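Local structure of YfkN protein (Bacillus subtilis subsp. subtilis, 3GVE) at residues D61-Q67 against G104-E110; A16-H21 against I246-H251. The protein belongs to the calcineurin-like phosphoesterase family and carries two metal ions, modelled as manganese and magnesium, in a shared site. All blocks are in the same frame, centred on the assembly; numbering follows the deposited sequence. Where two conformers were deposited one is given.

Interaction 1: residues D61-Q67 against G104-E110; sequences DNGDLIQ and GTLGNHE. With MG (magnesium ion), chain D; MN (manganese (II) ion), chain C.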
loop_
_atom_site.group_PDB
_atom_site.type_symbol
_atom_site.label_atom_id
_atom_site.label_comp_id
_atom_site.label_asym_id
_atom_site.label_seq_id
_atom_site.Cartn_x
_atom_site.Cartn_y
_atom_site.Cartn_z
ATOM N N ASP A 61 13.795 10.166 -12.756
ATOM C CA ASP A 61 12.677 9.569 -12.024
ATOM C C ASP A 61 11.599 9.112 -12.988
ATOM O O ASP A 61 11.343 9.772 -13.982
ATOM C CB ASP A 61 12.062 10.550 -11.038
ATOM C CG ASP A 61 10.989 9.899 -10.198
ATOM O OD1 ASP A 61 11.313 9.069 -9.331
ATOM O OD2 ASP A 61 9.822 10.176 -10.447
ATOM N N ASN A 62 10.964 7.995 -12.658
ATOM C CA ASN A 62 9.977 7.386 -13.543
ATOM C C ASN A 62 8.499 7.561 -13.189
ATOM O O ASN A 62 7.660 6.877 -13.754
ATOM C CB ASN A 62 10.298 5.896 -13.708
ATOM C CG ASN A 62 9.852 5.346 -15.062
ATOM O OD1 ASN A 62 10.000 6.000 -16.086
ATOM N ND2 ASN A 62 9.319 4.114 -15.057
ATOM N N GLY A 63 8.189 8.489 -12.281
ATOM C CA GLY A 63 6.804 8.801 -11.961
ATOM C C GLY A 63 6.218 8.018 -10.792
ATOM O O GLY A 63 6.896 7.224 -10.164
ATOM N N ASP A 64 4.938 8.258 -10.514
ATOM C CA ASP A 64 4.282 7.861 -9.245
ATOM C C ASP A 64 5.140 8.377 -8.072
ATOM O O ASP A 64 5.554 7.640 -7.185
ATOM C CB ASP A 64 4.023 6.343 -9.162
ATOM C CG ASP A 64 2.675 5.949 -9.720
ATOM O OD1 ASP A 64 2.048 6.798 -10.385
ATOM O OD2 ASP A 64 2.285 4.778 -9.505
ATOM N N LEU A 65 5.395 9.679 -8.117
ATOM C CA LEU A 65 6.330 10.377 -7.236
ATOM C C LEU A 65 5.663 11.243 -6.156
ATOM O O LEU A 65 6.076 11.220 -5.015
ATOM C CB LEU A 65 7.254 11.250 -8.091
ATOM C CG LEU A 65 8.142 12.238 -7.331
ATOM C CD1 LEU A 65 9.183 11.496 -6.533
ATOM C CD2 LEU A 65 8.807 13.227 -8.324
ATOM N N ILE A 66 4.650 12.010 -6.537
ATOM C CA ILE A 66 4.133 13.063 -5.678
ATOM C C ILE A 66 2.931 12.679 -4.825
ATOM O O ILE A 66 2.457 13.484 -4.036
ATOM C CB ILE A 66 3.783 14.328 -6.504
ATOM C CG1 ILE A 66 2.533 14.090 -7.370
ATOM C CG2 ILE A 66 4.985 14.775 -7.328
ATOM C CD1 ILE A 66 2.060 15.328 -8.134
ATOM N N GLN A 67 2.443 11.459 -4.984
ATOM C CA GLN A 67 1.234 11.002 -4.307
ATOM C C GLN A 67 1.459 9.644 -3.670
ATOM O O GLN A 67 2.198 8.832 -4.184
ATOM C CB GLN A 67 0.102 10.886 -5.331
ATOM C CG GLN A 67 -1.272 10.604 -4.721
ATOM C CD GLN A 67 -1.543 9.132 -4.393
ATOM O OE1 GLN A 67 -2.414 8.825 -3.585
ATOM N NE2 GLN A 67 -0.836 8.246 -5.026
ATOM N N GLY A 104 12.300 13.793 -15.361
ATOM C CA GLY A 104 11.275 12.992 -14.715
ATOM C C GLY A 104 10.094 12.795 -15.666
ATOM O O GLY A 104 10.093 13.301 -16.798
ATOM N N THR A 105 9.077 12.073 -15.182
ATOM C CA THR A 105 7.903 11.781 -16.036
ATOM C C THR A 105 6.655 11.642 -15.213
ATOM O O THR A 105 6.709 11.738 -13.947
ATOM C CB THR A 105 8.207 10.544 -16.904
ATOM O OG1 THR A 105 7.275 10.523 -17.995
ATOM C CG2 THR A 105 8.078 9.233 -16.124
ATOM N N LEU A 106 5.509 11.398 -15.848
ATOM C CA LEU A 106 4.257 11.268 -15.154
ATOM C C LEU A 106 3.874 9.823 -14.995
ATOM O O LEU A 106 3.837 9.051 -15.903
ATOM C CB LEU A 106 3.158 12.016 -15.898
ATOM C CG LEU A 106 3.525 13.476 -16.237
ATOM C CD1 LEU A 106 2.448 14.125 -17.020
ATOM C CD2 LEU A 106 3.905 14.298 -15.046
ATOM N N GLY A 107 3.558 9.475 -13.726
ATOM C CA GLY A 107 2.947 8.197 -13.464
ATOM C C GLY A 107 1.428 8.471 -13.329
ATOM O O GLY A 107 0.937 9.622 -13.369
ATOM N N ASN A 108 0.669 7.366 -13.245
ATOM C CA ASN A 108 -0.803 7.547 -13.143
ATOM C C ASN A 108 -1.206 8.380 -11.938
ATOM O O ASN A 108 -2.144 9.168 -11.947
ATOM C CB ASN A 108 -1.574 6.203 -13.159
ATOM C CG ASN A 108 -0.932 5.121 -12.284
ATOM O OD1 ASN A 108 0.225 4.727 -12.428
ATOM N ND2 ASN A 108 -1.671 4.724 -11.289
ATOM N N HIS A 109 -0.508 8.178 -10.829
ATOM C CA HIS A 109 -0.875 8.878 -9.559
ATOM C C HIS A 109 -0.579 10.388 -9.602
ATOM O O HIS A 109 -1.123 11.089 -8.740
ATOM C CB HIS A 109 -0.282 8.174 -8.342
ATOM C CG HIS A 109 -0.993 6.902 -8.050
ATOM N ND1 HIS A 109 -2.269 6.872 -7.506
ATOM C CD2 HIS A 109 -0.653 5.626 -8.315
ATOM C CE1 HIS A 109 -2.671 5.600 -7.407
ATOM N NE2 HIS A 109 -1.693 4.825 -7.871
ATOM N N GLU A 110 0.207 10.861 -10.565
ATOM C CA GLU A 110 0.416 12.297 -10.716
ATOM C C GLU A 110 -0.872 13.043 -11.066
ATOM O O GLU A 110 -0.927 14.225 -10.878
ATOM C CB GLU A 110 1.499 12.569 -11.780
ATOM C CG GLU A 110 2.913 12.846 -11.217
ATOM C CD GLU A 110 3.544 11.621 -10.608
ATOM O OE1 GLU A 110 3.463 10.556 -11.223
ATOM O OE2 GLU A 110 4.109 11.716 -9.533
HETATM MG MG MG D . 1.688 3.573 -11.519
HETATM MN MN MN C . 2.938 3.037 -8.194
HETATM O O HOH W 1 9.174 12.199 -12.171
HETATM O O HOH W 2 1.975 1.869 -9.794
HETATM O O HOH W 3 0.840 2.765 -7.443
#
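Glu110 extends to the 61-67 loop and presents its carboxylate to three successive backbone N-H groups. Glu110 OE1 accepts from Asp64 N at 2.8 Å through its syn lone pair, and it also takes Gly107 N of its own segment on the anti side. Glu110 OE2 receives Leu65 N at 2.8 Å, again syn, and Ile66 N at 3.1 Å nearly along the C-O axis. Four bonds thus fix the rotation of a buried carboxylate, brought there by a chain bent at chi2 (70°). The backbones also pack directly where Gly63 faces Gly107, with Gly63 CA 3.8 Å from Gly107 N. The two segments carry the GD and GNHE signatures of the calcineurin-like phosphoesterases, and their polar ends meet at the metals. Asp64 OD2 bridges manganese and magnesium, while Asn108 OD1 binds magnesium at 2.1 Å. The other oxygen, Asp64 OD1, is held by His109 N at 2.9 Å, which steadies the bridging carboxylate. Towards the partly exposed side the contact is looser. Gln67 crosses the His109 ring, amide and ring planes 20° apart; Gln67 NE2 lies 3.2 Å from His109 ND1 at a poor bonding angle, and ND1 instead bonds Asn112.

Interaction 2: residues A16-H21 against I246-H251; sequences ATTDIH and ISGHQH. With MN (manganese (II) ion), chain C; MG (magnesium ion), chain D.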
loop_
_atom_site.group_PDB
_atom_site.type_symbol
_atom_site.label_atom_id
_atom_site.label_comp_id
_atom_site.label_asym_id
_atom_site.label_seq_id
_atom_site.Cartn_x
_atom_site.Cartn_y
_atom_site.Cartn_z
ATOM N N ALA A 16 18.158 5.583 -11.815
ATOM C CA ALA A 16 16.704 5.765 -11.920
ATOM C C ALA A 16 15.929 5.404 -10.670
ATOM O O ALA A 16 16.166 4.342 -10.070
ATOM C CB ALA A 16 16.149 4.948 -13.092
ATOM N N THR A 17 14.975 6.273 -10.313
ATOM C CA THR A 17 13.991 5.908 -9.259
ATOM C C THR A 17 12.636 5.745 -9.898
ATOM O O THR A 17 12.369 6.266 -11.046
ATOM C CB THR A 17 13.962 6.982 -8.166
ATOM O OG1 THR A 17 13.805 8.295 -8.773
ATOM C CG2 THR A 17 15.240 6.964 -7.371
ATOM N N THR A 18 11.770 4.985 -9.260
ATOM C CA THR A 18 10.397 4.853 -9.718
ATOM C C THR A 18 9.460 4.577 -8.554
ATOM O O THR A 18 9.849 3.976 -7.572
ATOM C CB THR A 18 10.238 3.716 -10.789
ATOM O OG1 THR A 18 8.991 3.870 -11.496
ATOM C CG2 THR A 18 10.314 2.318 -10.151
ATOM N N ASP A 19 8.214 4.996 -8.704
ATOM C CA ASP A 19 7.166 4.671 -7.744
ATOM C C ASP A 19 7.572 5.006 -6.297
ATOM O O ASP A 19 7.285 4.286 -5.365
ATOM C CB ASP A 19 6.710 3.206 -7.909
ATOM C CG ASP A 19 6.022 2.968 -9.243
ATOM O OD1 ASP A 19 4.784 3.117 -9.301
ATOM O OD2 ASP A 19 6.729 2.641 -10.224
ATOM N N ILE A 20 8.168 6.193 -6.080
ATOM C CA ILE A 20 8.642 6.657 -4.766
ATOM C C ILE A 20 7.436 6.925 -3.867
ATOM O O ILE A 20 7.507 6.700 -2.653
ATOM C CB ILE A 20 9.540 7.920 -4.950
ATOM C CG1 ILE A 20 10.865 7.541 -5.544
ATOM C CG2 ILE A 20 9.752 8.601 -3.623
ATOM C CD1 ILE A 20 11.697 6.745 -4.835
ATOM N N HIS A 21 6.356 7.400 -4.459
ATOM C CA HIS A 21 5.054 7.581 -3.822
ATOM C C HIS A 21 5.173 8.473 -2.576
ATOM O O HIS A 21 4.634 8.179 -1.517
ATOM C CB HIS A 21 4.402 6.215 -3.515
ATOM C CG HIS A 21 3.723 5.596 -4.699
ATOM N ND1 HIS A 21 2.586 6.127 -5.257
ATOM C CD2 HIS A 21 4.032 4.507 -5.442
ATOM C CE1 HIS A 21 2.217 5.386 -6.285
ATOM N NE2 HIS A 21 3.079 4.400 -6.427
ATOM N N ILE A 246 13.568 2.827 -18.603
ATOM C CA ILE A 246 13.235 2.758 -17.191
ATOM C C ILE A 246 11.763 2.324 -17.111
ATOM O O ILE A 246 10.907 2.925 -17.740
ATOM C CB ILE A 246 13.411 4.117 -16.488
ATOM C CG1 ILE A 246 14.755 4.785 -16.841
ATOM C CG2 ILE A 246 13.242 3.962 -14.976
ATOM C CD1 ILE A 246 15.963 3.901 -16.677
ATOM N N SER A 247 11.502 1.278 -16.334
ATOM C CA SER A 247 10.176 0.725 -16.193
ATOM C C SER A 247 9.771 0.881 -14.740
ATOM O O SER A 247 10.571 1.017 -13.856
ATOM C CB SER A 247 10.198 -0.749 -16.619
ATOM O OG SER A 247 8.952 -1.398 -16.451
ATOM N N GLY A 248 8.480 0.859 -14.528
ATOM C CA GLY A 248 7.874 0.965 -13.203
ATOM C C GLY A 248 6.452 0.404 -13.205
ATOM O O GLY A 248 6.175 -0.568 -13.885
ATOM N N HIS A 249 5.602 1.079 -12.440
ATOM C CA HIS A 249 4.171 0.860 -12.341
ATOM C C HIS A 249 3.815 -0.421 -11.577
ATOM O O HIS A 249 2.983 -0.381 -10.708
ATOM C CB HIS A 249 3.512 0.921 -13.723
ATOM C CG HIS A 249 2.022 0.822 -13.686
ATOM N ND1 HIS A 249 1.231 1.734 -13.018
ATOM C CD2 HIS A 249 1.180 -0.084 -14.238
ATOM C CE1 HIS A 249 -0.037 1.391 -13.164
ATOM N NE2 HIS A 249 -0.094 0.290 -13.894
ATOM N N GLN A 250 4.429 -1.549 -11.925
ATOM C CA GLN A 250 4.099 -2.845 -11.323
ATOM C C GLN A 250 4.656 -3.043 -9.912
ATOM O O GLN A 250 4.216 -3.921 -9.192
ATOM C CB GLN A 250 4.566 -3.993 -12.218
ATOM C CG GLN A 250 3.639 -4.288 -13.378
ATOM C CD GLN A 250 4.265 -5.219 -14.406
ATOM O OE1 GLN A 250 5.466 -5.290 -14.547
ATOM N NE2 GLN A 250 3.423 -5.905 -15.146
ATOM N N HIS A 251 5.615 -2.219 -9.519
ATOM C CA HIS A 251 6.246 -2.359 -8.204
ATOM C C HIS A 251 7.024 -3.696 -8.089
ATOM O O HIS A 251 7.242 -4.196 -6.994
ATOM C CB HIS A 251 5.223 -2.193 -7.047
ATOM C CG HIS A 251 4.605 -0.823 -6.940
ATOM N ND1 HIS A 251 4.009 -0.379 -5.783
ATOM C CD2 HIS A 251 4.470 0.188 -7.838
ATOM C CE1 HIS A 251 3.558 0.851 -5.960
ATOM N NE2 HIS A 251 3.803 1.212 -7.205
HETATM MN MN MN C . 2.938 3.037 -8.194
HETATM MG MG MG D . 1.688 3.573 -11.519
HETATM O O HOH W 4 7.578 -0.113 -10.060
HETATM O O HOH W 2 1.975 1.869 -9.794
HETATM O O HOH W 3 0.840 2.765 -7.443
#
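Asp19 and His251 meet at the manganese; their carboxylate and imidazole planes are 66° apart, and each gives one atom to the ion. Asp19 OD1 binds manganese at 2.1 Å and His251 NE2 binds it at 2.2 Å; Asp64 OD2 and two waters are also ligands. His21 NE2, another ligand, lies near the plane of the His251 ring at its edge; the two rings stand rim to rim, planes 58° apart and centroids 5.2 Å apart, with neither over the other's face. His21 ND1 bonds Gln67 O. The second carboxylate oxygen, Asp19 OD2, accepts His249 N at 2.9 Å, on the syn side and 23° out of plane, and Thr18 OG1 from the opposite face. A water links OD2 to His251 N as well. Gly248 CA lies 3.5 Å from Thr18 OG1. Further back, Ala16 CB packs on Ile246 CG2 at 3.6 Å, joining the ends of strands 9-17 and 244-247. These DxH and GHxH motifs belong to the metallophosphoesterase fold. His249 gives ND1 to magnesium, its NE2 bonding Glu229. With three donors on Asp19 OD2 and the ion on OD1, donors and metal together hold the carboxylate's orientation, and the ion probably polarises it.

How the interactions relate
Interactions 1 and 2 have centres about 8 Å apart and share one dinuclear site. Along the chain the order is 16-21, 61-67, 104-110, 246-251, so interaction 1 is nested inside the loop closed by interaction 2. Strands 9-17 and 57-61 are parallel neighbours in one sheet, whereas strand 244-247 belongs to the other large sheet; all four segments carry metal ligands just beyond strand ends. The two contacts touch directly: Asn62 N lies 2.7 Å from Thr17 O, and Asp61 OD1 2.7 Å from Thr17 OG1, both probable hydrogen bonds. Each metal draws ligands from both contacts, with His216 completing the magnesium's protein ligands, so the site depends on distant chain regions converging.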